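Long-range contacts in type III secretion system effector protein ExoU (Pseudomonas fluorescens, PDB 4QMK), which probably acts as a patatin-like phospholipase injected into host cells and brought to the plasma membrane by a domain that binds phosphatidylinositol 4,5-bisphosphate: residues K77-P82 and H413-A418; D139-W144 and A274-A279; N207-V212 and S234-A239; Q537-G542 and K555-A560. All blocks are in the same frame, centred on the assembly; numbering follows the deposited sequence.

Contact 1. Residues K77-P82 and H413-A418; sequences KGIAFP and HLQAQA
Ile79 and Gln415 make the main connection here, and the chain reaches it straight after Lys77 and Gly78, which close a glycine-rich sequence that in patatin relatives forms the oxyanion hole. Ile79 meets the helix with both branches and its carbonyl. CG1 lies anti to the backbone N (chi1 -180°), which sends it toward the glutamine, and CD1 beyond it ends 3.5 Å from Gln415 NE2. The other branch, CG2, rests 4.0 Å from Leu414 CD2, one helix residue earlier. Between these branches and Pro82, Ile79 O takes a hydrogen bond from Gln415 NE2 at 3.2 Å. The donor lies in the carbonyl plane, the acceptor lies almost in the plane of the amide, and the angle at the hydrogen is 155°. The same nitrogen also bonds Asn127 OD1; two acceptors meeting it is consistent with the modelled orientation of the amide.

Ala80 is the point of closest backbone approach, the CA atoms of Ala80 and Gln415 being 4.7 Å apart. Its CB packs on Leu414 CD2 at 4.0 Å, and its carbonyl oxygen sits 3.5 Å from Ala418 CB; Ala80 and Ala418 put small methyls at this place. Pro82 finishes the walk, its ring crossing the extended glutamine at a slant, with CG 3.5 Å from Gln415 NE2 and CB 3.8 Å from Gln415 CD.

In the fold, this 3-10 turn leads into helix 81-90 and helix 408-431 lies against it. Helix 119-127 adds Thr123 beside both Pro82 and Gln415, while Leu385 of strand 382-389 packs on both Ala80 and Ala418.

Contact 2. Residues D139-W144 and A274-A279; sequences DPVTAW and ALISGA
Apolar packing carries most of the meeting of Val141 and Thr142 with Leu275, Ile276 and Ala279. Val141 CG1 is the branch that touches: placed anti to the backbone N (chi1 170°), it comes 4.2 Å from Leu275 CD2 and lies a little farther, 4.4 Å, from Ile276 CD1. These are loose van der Waals contacts. The snug one is Thr142 with Ala279, where the methyl CG2 stands 3.6 Å from Ala279 CB and OG1 lies beside the same carbon at 3.7 Å. Ala279 is the first residue to leave helical geometry, so the threonine packs just where helix 270-278 ends.

No hydrogen bond crosses between the segments; the threonine hydroxyl is bonded within 139-144. Thr142 OG1 donates to Asp139 OD2 at 2.6 Å, on its anti side and somewhat out of the carboxylate plane, and Thr142 N adds a weak bond to the same atom. Thus gripped, OD2 is presented to Leu275 CD1 at 4.0 Å. The helix segments diverge by 43°, with axes 9.9 Å apart.

Helix 140-157 also meets the second subunit: Trp144 NE1 bonds Ser158 OG of that subunit. Helix 270-278 leans on helix 107-114 and strand 242-251, and Ser277 OG bonds the carbonyl oxygens of Thr246 and Ser104, the latter the central serine of a GxSxG sequence. This is the layered alpha/beta architecture of patatin-like phospholipases, with helix 270-278 packed beside the probable nucleophile elbow.

Contact 3. Residues N207-V212 and S234-A239; sequences NRPPEV and SRHIPA
His236 reaches across to touch Pro209, Glu211 and Val212 at once. From CB the chain turns so that CG stands anti to the carbonyl carbon (chi1 -50°), and the imidazole then projects between the first segment and its own neighbour Arg235. On the CD2 side, Val212 CG1 comes in obliquely at 3.9 Å. ND1 and CE1 lie beneath Pro209 CG, which sits over the ring face 3.9 Å from the centroid of His236, a CH-pi contact shifted toward the rim. The opposite face has Arg235 CB over it, so the ring is sandwiched between aliphatic carbons. At the tip, NE2 donates to Glu211 OE1 at 3.2 Å, meeting that oxygen nearly in line with its C-O bond; the acceptor lies near the ring plane but tilted from it, and the angle at hydrogen is 151°.

Arg235 bonds the other oxygen of the same carboxylate. Its NH1 forms a salt bridge to Glu211 OE2 at 2.8 Å, the oxygen lying in the guanidinium plane, while the nitrogen stands above the carboxylate plane. Arg235 NH1 also lies 3.2 Å from Glu211 OE1, so one nitrogen faces both oxygens. The two groups are turned 47° against each other, and this is no flat, two-pronged pair. Two donors on one carboxylate would probably keep Glu211 ionised, and probably limit its rotation.

The contact lies at the surface, joining the start of helix 210-221 to the weakly bonded end of helix 227-236. Met203 also packs on His236, Val212 meets Leu233 of helix 227-236, and the following Ile237 rests on Ile200 of helix 183-201.

Contact 4. Residues Q537-G542 and K555-A560; sequences QLLQVG and KVLTSA
Leu557 is the bump of this contact, and the hollow that takes it is made by Leu538, Leu539 and Gly542. With CG anti to the backbone N (chi1 -176°), its isobutyl group stands out from helix 555-560 and forks at its end. One prong, CD1, settles between two leucines, 4.1 Å from Leu538 CG and also 4.1 Å from Leu539 CD2. The second, CD2, rests on bare backbone, 4.0 Å from Gly542 CA. Gly542 has no side chain, so Leu557 CD2 can lie on its CA, and the backbones draw close there: the CA atoms of Gly542 and Leu557 are 6.6 Å apart.

A second, smaller fit runs the other way. One turn along, Ala560 offers a low spot, and Leu539 fills it: its CD2 lies 3.6 Å from Ala560 CB and close to the carbonyl carbon behind it. Leu539 therefore serves twice, as one wall for Leu557 and as the bump over Ala560.

The helix segments cross almost perpendicularly, at -91°, their axes 9.6 Å apart. Farther along helix 555-585, Met564 extends the packing by touching Leu539 and Gln540. Behind the contact, Leu538 goes on to pack against Leu483 and Ile487 of helix 464-491.

The side-chain groups that meet across the segments are all hydrocarbon, and no hydrogen bond joins them. Cohesion here probably comes largely from burying apolar surface; polar bonds nearby, such as those of Asp511 to the backbone N-H groups of Lys555 and Val556, are made to other parts of the chain.

Contacts 1, 2 and 3 are nested along the chain: contact 1 closes the widest loop, contact 2 lies inside it, and contact 3 inside that. In space they do not touch. The centres of contacts 1 and 2 are about 25 Å apart, and contact 3 is about 32 Å from each. Contacts 1 and 2 appear to lie beside parts of the probable active site, the glycine-rich sequence and the nucleophile elbow; a beta-mercaptoethanol, probably from crystallisation, lies about 5 Å from the Ile79 side chain and may mark a pocket. Contact 4 closes separately, toward the C-terminus, its centre about 51 Å from that of contact 1 and about 31 Å from that of contact 3.

Contact 1. Residues K77-P82 and H413-A418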
loop_
_atom_site.group_PDB
_atom_site.type_symbol
_atom_site.label_atom_id
_atom_site.label_comp_id
_atom_site.label_asym_id
_atom_site.label_seq_id
_atom_site.Cartn_x
_atom_site.Cartn_y
_atom_site.Cartn_z
ATOM N N LYS A 77 29.048 17.139 -11.647
ATOM C CA LYS A 77 29.154 16.774 -13.070
ATOM C C LYS A 77 27.779 16.814 -13.778
ATOM O O LYS A 77 27.696 16.981 -14.978
ATOM C CB LYS A 77 29.868 15.435 -13.280
ATOM C CG LYS A 77 29.554 14.324 -12.278
ATOM C CD LYS A 77 30.088 12.994 -12.820
ATOM C CE LYS A 77 30.234 11.863 -11.809
ATOM N NZ LYS A 77 28.952 11.194 -11.457
ATOM N N GLY A 78 26.707 16.731 -13.013
ATOM C CA GLY A 78 25.401 16.849 -13.575
ATOM C C GLY A 78 25.174 18.151 -14.318
ATOM O O GLY A 78 24.185 18.287 -15.024
ATOM N N ILE A 79 26.081 19.102 -14.187
ATOM C CA ILE A 79 25.894 20.388 -14.785
ATOM C C ILE A 79 26.035 20.230 -16.253
ATOM O O ILE A 79 25.596 21.085 -16.988
ATOM C CB ILE A 79 26.881 21.472 -14.194
ATOM C CG1 ILE A 79 26.672 22.846 -14.841
ATOM C CG2 ILE A 79 28.342 21.100 -14.382
ATOM C CD1 ILE A 79 25.279 23.373 -14.592
ATOM N N ALA A 80 26.587 19.127 -16.724
ATOM C CA ALA A 80 26.664 18.880 -18.193
ATOM C C ALA A 80 25.341 18.394 -18.811
ATOM O O ALA A 80 25.138 18.491 -20.010
ATOM C CB ALA A 80 27.754 17.857 -18.491
ATOM N N PHE A 81 24.452 17.847 -18.013
ATOM C CA PHE A 81 23.269 17.210 -18.589
ATOM C C PHE A 81 22.416 18.102 -19.497
ATOM O O PHE A 81 21.787 17.612 -20.442
ATOM C CB PHE A 81 22.366 16.613 -17.476
ATOM C CG PHE A 81 22.895 15.370 -16.838
ATOM C CD1 PHE A 81 23.439 14.365 -17.599
ATOM C CD2 PHE A 81 22.722 15.148 -15.474
ATOM C CE1 PHE A 81 23.885 13.176 -17.007
ATOM C CE2 PHE A 81 23.122 13.960 -14.883
ATOM C CZ PHE A 81 23.711 12.980 -15.653
ATOM N N PRO A 82 22.342 19.400 -19.192
ATOM C CA PRO A 82 21.494 20.235 -20.035
ATOM C C PRO A 82 21.823 20.145 -21.515
ATOM O O PRO A 82 20.904 20.092 -22.336
ATOM C CB PRO A 82 21.742 21.629 -19.488
ATOM C CG PRO A 82 21.907 21.391 -18.034
ATOM C CD PRO A 82 22.740 20.119 -17.969
ATOM N N HIS A 413 29.790 26.357 -21.552
ATOM C CA HIS A 413 30.744 25.661 -22.397
ATOM C C HIS A 413 30.652 24.102 -22.269
ATOM O O HIS A 413 30.668 23.369 -23.276
ATOM C CB HIS A 413 32.182 26.087 -22.102
ATOM C CG HIS A 413 33.179 25.345 -22.952
ATOM N ND1 HIS A 413 33.402 25.661 -24.280
ATOM C CD2 HIS A 413 33.904 24.220 -22.708
ATOM C CE1 HIS A 413 34.256 24.795 -24.803
ATOM N NE2 HIS A 413 34.577 23.910 -23.871
ATOM N N LEU A 414 30.577 23.629 -21.029
ATOM C CA LEU A 414 30.529 22.221 -20.754
ATOM C C LEU A 414 29.246 21.660 -21.347
ATOM O O LEU A 414 29.248 20.615 -22.018
ATOM C CB LEU A 414 30.593 21.981 -19.262
ATOM C CG LEU A 414 31.075 20.588 -18.925
ATOM C CD1 LEU A 414 32.557 20.480 -19.234
ATOM C CD2 LEU A 414 30.796 20.261 -17.466
ATOM N N GLN A 415 28.174 22.415 -21.167
ATOM C CA GLN A 415 26.890 22.039 -21.727
ATOM C C GLN A 415 26.953 21.943 -23.242
ATOM O O GLN A 415 26.385 21.041 -23.843
ATOM C CB GLN A 415 25.820 23.015 -21.279
ATOM C CG GLN A 415 25.543 22.890 -19.781
ATOM C CD GLN A 415 24.684 23.985 -19.244
ATOM O OE1 GLN A 415 24.256 24.865 -19.980
ATOM N NE2 GLN A 415 24.390 23.920 -17.948
ATOM N N ALA A 416 27.667 22.861 -23.868
ATOM C CA ALA A 416 27.811 22.801 -25.335
ATOM C C ALA A 416 28.715 21.612 -25.784
ATOM O O ALA A 416 28.558 21.136 -26.861
ATOM C CB ALA A 416 28.329 24.138 -25.876
ATOM N N GLN A 417 29.655 21.173 -24.949
ATOM C CA GLN A 417 30.483 20.013 -25.256
ATOM C C GLN A 417 29.637 18.732 -25.226
ATOM O O GLN A 417 29.772 17.844 -26.074
ATOM C CB GLN A 417 31.567 19.871 -24.222
ATOM C CG GLN A 417 32.610 20.946 -24.294
ATOM C CD GLN A 417 33.750 20.540 -25.179
ATOM O OE1 GLN A 417 33.898 21.035 -26.304
ATOM N NE2 GLN A 417 34.558 19.596 -24.688
ATOM N N ALA A 418 28.793 18.648 -24.213
ATOM C CA ALA A 418 27.889 17.555 -24.069
ATOM C C ALA A 418 26.930 17.487 -25.260
ATOM O O ALA A 418 26.685 16.403 -25.838
ATOM C CB ALA A 418 27.106 17.709 -22.785
#

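Contact 2. Residues D139-W144 and A274-A279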
loop_
_atom_site.group_PDB
_atom_site.type_symbol
_atom_site.label_atom_id
_atom_site.label_comp_id
_atom_site.label_asym_id
_atom_site.label_seq_id
_atom_site.Cartn_x
_atom_site.Cartn_y
_atom_site.Cartn_z
ATOM N N ASP A 139 20.513 17.595 7.436
ATOM C CA ASP A 139 19.246 16.998 6.986
ATOM C C ASP A 139 18.960 15.610 7.615
ATOM O O ASP A 139 19.706 14.653 7.378
ATOM C CB ASP A 139 19.249 16.863 5.474
ATOM C CG ASP A 139 18.136 15.947 4.973
ATOM O OD1 ASP A 139 16.989 16.106 5.465
ATOM O OD2 ASP A 139 18.412 15.076 4.101
ATOM N N PRO A 140 17.830 15.477 8.345
ATOM C CA PRO A 140 17.578 14.248 9.138
ATOM C C PRO A 140 17.433 12.923 8.363
ATOM O O PRO A 140 18.009 11.923 8.775
ATOM C CB PRO A 140 16.282 14.573 9.909
ATOM C CG PRO A 140 16.072 16.048 9.750
ATOM C CD PRO A 140 16.708 16.429 8.450
ATOM N N VAL A 141 16.698 12.922 7.255
ATOM C CA VAL A 141 16.503 11.704 6.485
ATOM C C VAL A 141 17.830 11.121 6.035
ATOM O O VAL A 141 18.091 9.938 6.212
ATOM C CB VAL A 141 15.592 11.929 5.266
ATOM C CG1 VAL A 141 15.611 10.704 4.346
ATOM C CG2 VAL A 141 14.177 12.228 5.735
ATOM N N THR A 142 18.655 11.950 5.435
ATOM C CA THR A 142 19.967 11.513 5.023
ATOM C C THR A 142 20.725 10.962 6.207
ATOM O O THR A 142 21.295 9.888 6.142
ATOM C CB THR A 142 20.810 12.688 4.458
ATOM O OG1 THR A 142 20.151 13.276 3.320
ATOM C CG2 THR A 142 22.233 12.201 4.063
ATOM N N ALA A 143 20.724 11.718 7.286
ATOM C CA ALA A 143 21.457 11.350 8.456
ATOM C C ALA A 143 20.997 10.004 8.934
ATOM O O ALA A 143 21.795 9.141 9.257
ATOM C CB ALA A 143 21.254 12.395 9.541
ATOM N N TRP A 144 19.694 9.828 9.000
ATOM C CA TRP A 144 19.156 8.569 9.451
ATOM C C TRP A 144 19.665 7.398 8.614
ATOM O O TRP A 144 19.928 6.308 9.150
ATOM C CB TRP A 144 17.644 8.594 9.417
ATOM C CG TRP A 144 17.059 7.332 9.873
ATOM C CD1 TRP A 144 16.828 6.961 11.155
ATOM C CD2 TRP A 144 16.617 6.259 9.054
ATOM N NE1 TRP A 144 16.265 5.700 11.197
ATOM C CE2 TRP A 144 16.122 5.248 9.914
ATOM C CE3 TRP A 144 16.574 6.058 7.685
ATOM C CZ2 TRP A 144 15.591 4.050 9.442
ATOM C CZ3 TRP A 144 16.057 4.846 7.205
ATOM C CH2 TRP A 144 15.578 3.859 8.088
ATOM N N ALA A 274 14.180 10.439 -4.821
ATOM C CA ALA A 274 15.396 11.030 -5.358
ATOM C C ALA A 274 16.334 11.481 -4.251
ATOM O O ALA A 274 17.553 11.414 -4.396
ATOM C CB ALA A 274 15.046 12.229 -6.234
ATOM N N LEU A 275 15.774 11.973 -3.156
ATOM C CA LEU A 275 16.585 12.382 -2.047
ATOM C C LEU A 275 17.296 11.155 -1.481
ATOM O O LEU A 275 18.495 11.209 -1.169
ATOM C CB LEU A 275 15.714 13.019 -0.970
ATOM C CG LEU A 275 16.386 13.335 0.375
ATOM C CD1 LEU A 275 17.308 14.544 0.242
ATOM C CD2 LEU A 275 15.293 13.643 1.391
ATOM N N ILE A 276 16.523 10.073 -1.310
ATOM C CA ILE A 276 17.025 8.828 -0.720
ATOM C C ILE A 276 18.129 8.324 -1.620
ATOM O O ILE A 276 19.228 7.946 -1.183
ATOM C CB ILE A 276 15.959 7.710 -0.723
ATOM C CG1 ILE A 276 14.640 8.173 -0.106
ATOM C CG2 ILE A 276 16.509 6.434 -0.068
ATOM C CD1 ILE A 276 14.421 7.804 1.308
ATOM N N SER A 277 17.818 8.336 -2.894
ATOM C CA SER A 277 18.733 7.838 -3.860
ATOM C C SER A 277 20.052 8.516 -3.748
ATOM O O SER A 277 21.077 7.880 -3.730
ATOM C CB SER A 277 18.146 8.022 -5.243
ATOM O OG SER A 277 19.079 7.672 -6.219
ATOM N N GLY A 278 20.031 9.832 -3.645
ATOM C CA GLY A 278 21.257 10.586 -3.589
ATOM C C GLY A 278 22.046 10.446 -2.300
ATOM O O GLY A 278 23.227 10.689 -2.288
ATOM N N ALA A 279 21.396 10.062 -1.214
ATOM C CA ALA A 279 22.055 9.972 0.073
ATOM C C ALA A 279 22.414 8.607 0.491
ATOM O O ALA A 279 22.569 8.394 1.689
ATOM C CB ALA A 279 21.104 10.439 1.130
#

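Contact 3. Residues N207-V212 and S234-A239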
loop_
_atom_site.group_PDB
_atom_site.type_symbol
_atom_site.label_atom_id
_atom_site.label_comp_id
_atom_site.label_asym_id
_atom_site.label_seq_id
_atom_site.Cartn_x
_atom_site.Cartn_y
_atom_site.Cartn_z
ATOM N N ASN A 207 -12.170 15.493 -23.906
ATOM C CA ASN A 207 -12.511 14.428 -22.975
ATOM C C ASN A 207 -11.698 14.483 -21.695
ATOM O O ASN A 207 -12.222 14.830 -20.649
ATOM C CB ASN A 207 -12.376 13.055 -23.645
ATOM C CG ASN A 207 -13.469 12.796 -24.673
ATOM O OD1 ASN A 207 -14.559 13.366 -24.599
ATOM N ND2 ASN A 207 -13.181 11.922 -25.634
ATOM N N ARG A 208 -10.419 14.161 -21.782
ATOM C CA ARG A 208 -9.556 14.102 -20.603
ATOM C C ARG A 208 -10.013 12.989 -19.685
ATOM O O ARG A 208 -10.946 13.187 -18.889
ATOM C CB ARG A 208 -9.544 15.407 -19.828
ATOM C CG ARG A 208 -9.105 16.566 -20.664
ATOM C CD ARG A 208 -8.521 17.595 -19.757
ATOM N NE ARG A 208 -7.931 18.673 -20.525
ATOM C CZ ARG A 208 -7.413 19.764 -19.977
ATOM N NH1 ARG A 208 -6.877 20.713 -20.737
ATOM N NH2 ARG A 208 -7.430 19.898 -18.662
ATOM N N PRO A 209 -9.332 11.820 -19.768
ATOM C CA PRO A 209 -9.722 10.654 -18.964
ATOM C C PRO A 209 -9.814 11.000 -17.489
ATOM O O PRO A 209 -9.028 11.811 -17.000
ATOM C CB PRO A 209 -8.589 9.653 -19.200
ATOM C CG PRO A 209 -7.974 10.053 -20.499
ATOM C CD PRO A 209 -8.170 11.542 -20.635
ATOM N N PRO A 210 -10.806 10.437 -16.793
ATOM C CA PRO A 210 -10.924 10.712 -15.364
ATOM C C PRO A 210 -9.601 10.458 -14.656
ATOM O O PRO A 210 -9.255 11.156 -13.699
ATOM C CB PRO A 210 -11.991 9.720 -14.913
ATOM C CG PRO A 210 -12.852 9.534 -16.116
ATOM C CD PRO A 210 -11.966 9.689 -17.317
ATOM N N GLU A 211 -8.872 9.463 -15.150
ATOM C CA GLU A 211 -7.564 9.107 -14.633
ATOM C C GLU A 211 -6.640 10.310 -14.432
ATOM O O GLU A 211 -6.063 10.487 -13.328
ATOM C CB GLU A 211 -6.901 8.135 -15.618
ATOM C CG GLU A 211 -6.719 6.702 -15.137
ATOM C CD GLU A 211 -6.163 5.744 -16.204
ATOM O OE1 GLU A 211 -5.950 6.140 -17.384
ATOM O OE2 GLU A 211 -5.924 4.563 -15.846
ATOM N N VAL A 212 -6.517 11.143 -15.482
ATOM C CA VAL A 212 -5.590 12.259 -15.427
ATOM C C VAL A 212 -6.139 13.434 -14.638
ATOM O O VAL A 212 -5.408 14.037 -13.829
ATOM C CB VAL A 212 -5.070 12.736 -16.811
ATOM C CG1 VAL A 212 -4.831 11.567 -17.750
ATOM C CG2 VAL A 212 -5.994 13.733 -17.433
ATOM N N SER A 234 1.968 9.118 -18.618
ATOM C CA SER A 234 2.751 8.826 -19.849
ATOM C C SER A 234 1.911 8.161 -20.951
ATOM O O SER A 234 2.185 8.335 -22.129
ATOM C CB SER A 234 3.997 7.962 -19.556
ATOM O OG SER A 234 3.663 6.598 -19.263
ATOM N N ARG A 235 0.874 7.428 -20.570
ATOM C CA ARG A 235 0.005 6.797 -21.566
ATOM C C ARG A 235 -0.747 7.817 -22.418
ATOM O O ARG A 235 -1.101 7.508 -23.538
ATOM C CB ARG A 235 -1.055 5.909 -20.907
ATOM C CG ARG A 235 -0.550 4.747 -20.077
ATOM C CD ARG A 235 -1.770 4.273 -19.308
ATOM N NE ARG A 235 -1.466 3.599 -18.059
ATOM C CZ ARG A 235 -2.305 3.545 -17.021
ATOM N NH1 ARG A 235 -3.493 4.150 -17.076
ATOM N NH2 ARG A 235 -1.938 2.909 -15.907
ATOM N N HIS A 236 -1.028 8.992 -21.869
ATOM C CA HIS A 236 -1.840 9.990 -22.562
ATOM C C HIS A 236 -1.097 11.236 -22.961
ATOM O O HIS A 236 -1.630 12.041 -23.722
ATOM C CB HIS A 236 -3.047 10.406 -21.681
ATOM C CG HIS A 236 -3.821 9.239 -21.133
ATOM N ND1 HIS A 236 -4.817 8.609 -21.846
ATOM C CD2 HIS A 236 -3.712 8.562 -19.962
ATOM C CE1 HIS A 236 -5.290 7.599 -21.137
ATOM N NE2 HIS A 236 -4.639 7.546 -19.991
ATOM N N ILE A 237 0.095 11.429 -22.385
ATOM C CA ILE A 237 0.920 12.626 -22.607
ATOM C C ILE A 237 2.352 12.161 -22.873
ATOM O O ILE A 237 3.079 11.786 -21.941
ATOM C CB ILE A 237 0.904 13.568 -21.388
ATOM C CG1 ILE A 237 -0.535 13.840 -20.970
ATOM C CG2 ILE A 237 1.609 14.880 -21.709
ATOM C CD1 ILE A 237 -0.679 14.703 -19.740
ATOM N N PRO A 238 2.753 12.159 -24.151
ATOM C CA PRO A 238 4.068 11.724 -24.565
ATOM C C PRO A 238 5.234 12.455 -23.913
ATOM O O PRO A 238 6.277 11.854 -23.769
ATOM C CB PRO A 238 4.071 11.980 -26.063
ATOM C CG PRO A 238 2.636 11.992 -26.453
ATOM C CD PRO A 238 1.920 12.576 -25.291
ATOM N N ALA A 239 5.074 13.713 -23.502
ATOM C CA ALA A 239 6.169 14.441 -22.877
ATOM C C ALA A 239 6.494 13.957 -21.434
ATOM O O ALA A 239 7.595 14.168 -20.958
ATOM C CB ALA A 239 5.873 15.934 -22.858
#

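Contact 4. Residues Q537-G542 and K555-A560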
loop_
_atom_site.group_PDB
_atom_site.type_symbol
_atom_site.label_atom_id
_atom_site.label_comp_id
_atom_site.label_asym_id
_atom_site.label_seq_id
_atom_site.Cartn_x
_atom_site.Cartn_y
_atom_site.Cartn_z
ATOM N N GLN A 537 -6.037 -12.370 -17.580
ATOM C CA GLN A 537 -7.069 -13.139 -16.838
ATOM C C GLN A 537 -7.231 -14.526 -17.442
ATOM O O GLN A 537 -7.387 -15.516 -16.720
ATOM C CB GLN A 537 -8.458 -12.532 -16.915
ATOM C CG GLN A 537 -8.645 -11.112 -16.483
ATOM C CD GLN A 537 -10.090 -10.671 -16.712
ATOM O OE1 GLN A 537 -10.341 -9.648 -17.369
ATOM N NE2 GLN A 537 -11.043 -11.463 -16.217
ATOM N N LEU A 538 -7.256 -14.579 -18.773
ATOM C CA LEU A 538 -7.422 -15.842 -19.453
ATOM C C LEU A 538 -6.240 -16.730 -19.130
ATOM O O LEU A 538 -6.425 -17.922 -18.873
ATOM C CB LEU A 538 -7.579 -15.668 -20.957
ATOM C CG LEU A 538 -7.669 -17.016 -21.668
ATOM C CD1 LEU A 538 -8.873 -17.838 -21.253
ATOM C CD2 LEU A 538 -7.647 -16.806 -23.162
ATOM N N LEU A 539 -5.031 -16.167 -19.120
ATOM C CA LEU A 539 -3.851 -16.990 -18.748
ATOM C C LEU A 539 -3.951 -17.549 -17.347
ATOM O O LEU A 539 -3.528 -18.679 -17.104
ATOM C CB LEU A 539 -2.548 -16.239 -18.913
ATOM C CG LEU A 539 -2.152 -16.016 -20.370
ATOM C CD1 LEU A 539 -0.878 -15.208 -20.437
ATOM C CD2 LEU A 539 -1.984 -17.327 -21.082
ATOM N N GLN A 540 -4.529 -16.790 -16.425
ATOM C CA GLN A 540 -4.710 -17.321 -15.051
ATOM C C GLN A 540 -5.639 -18.525 -15.065
ATOM O O GLN A 540 -5.317 -19.561 -14.498
ATOM C CB GLN A 540 -5.240 -16.255 -14.093
ATOM C CG GLN A 540 -4.296 -15.063 -13.899
ATOM C CD GLN A 540 -2.861 -15.491 -13.567
ATOM O OE1 GLN A 540 -2.639 -16.462 -12.828
ATOM N NE2 GLN A 540 -1.884 -14.784 -14.135
ATOM N N VAL A 541 -6.778 -18.386 -15.744
ATOM C CA VAL A 541 -7.731 -19.471 -15.865
ATOM C C VAL A 541 -7.029 -20.677 -16.451
ATOM O O VAL A 541 -7.185 -21.785 -15.981
ATOM C CB VAL A 541 -8.899 -19.121 -16.818
ATOM C CG1 VAL A 541 -9.752 -20.371 -17.054
ATOM C CG2 VAL A 541 -9.743 -17.982 -16.269
ATOM N N GLY A 542 -6.261 -20.447 -17.507
ATOM C CA GLY A 542 -5.529 -21.522 -18.162
ATOM C C GLY A 542 -4.649 -22.255 -17.183
ATOM O O GLY A 542 -4.621 -23.478 -17.177
ATOM N N LYS A 555 -4.840 -25.672 -27.845
ATOM C CA LYS A 555 -3.410 -25.807 -27.998
ATOM C C LYS A 555 -2.679 -24.504 -27.862
ATOM O O LYS A 555 -1.528 -24.467 -27.381
ATOM C CB LYS A 555 -3.063 -26.481 -29.299
ATOM C CG LYS A 555 -3.529 -27.901 -29.286
ATOM C CD LYS A 555 -2.787 -28.769 -30.270
ATOM C CE LYS A 555 -3.083 -30.225 -29.938
ATOM N NZ LYS A 555 -2.547 -31.107 -31.005
ATOM N N VAL A 556 -3.319 -23.423 -28.248
ATOM C CA VAL A 556 -2.682 -22.119 -28.120
ATOM C C VAL A 556 -2.636 -21.714 -26.663
ATOM O O VAL A 556 -1.669 -21.101 -26.223
ATOM C CB VAL A 556 -3.410 -21.051 -28.921
ATOM C CG1 VAL A 556 -2.911 -19.675 -28.556
ATOM C CG2 VAL A 556 -3.187 -21.291 -30.385
ATOM N N LEU A 557 -3.673 -22.060 -25.904
ATOM C CA LEU A 557 -3.721 -21.678 -24.518
ATOM C C LEU A 557 -2.682 -22.422 -23.705
ATOM O O LEU A 557 -1.945 -21.828 -22.949
ATOM C CB LEU A 557 -5.095 -21.898 -23.948
ATOM C CG LEU A 557 -5.274 -21.417 -22.496
ATOM C CD1 LEU A 557 -4.895 -19.960 -22.333
ATOM C CD2 LEU A 557 -6.695 -21.661 -22.038
ATOM N N THR A 558 -2.629 -23.728 -23.863
ATOM C CA THR A 558 -1.643 -24.532 -23.168
ATOM C C THR A 558 -0.256 -23.952 -23.406
ATOM O O THR A 558 0.589 -23.931 -22.515
ATOM C CB THR A 558 -1.656 -25.962 -23.739
ATOM O OG1 THR A 558 -2.969 -26.483 -23.590
ATOM C CG2 THR A 558 -0.674 -26.870 -23.058
ATOM N N SER A 559 -0.019 -23.523 -24.646
ATOM C CA SER A 559 1.273 -23.019 -25.054
ATOM C C SER A 559 1.572 -21.698 -24.409
ATOM O O SER A 559 2.706 -21.474 -23.948
ATOM C CB SER A 559 1.297 -22.840 -26.531
ATOM O OG SER A 559 2.591 -22.615 -27.000
ATOM N N ALA A 560 0.563 -20.836 -24.380
ATOM C CA ALA A 560 0.696 -19.511 -23.841
ATOM C C ALA A 560 0.920 -19.607 -22.343
ATOM O O ALA A 560 1.683 -18.831 -21.789
ATOM C CB ALA A 560 -0.552 -18.727 -24.117
#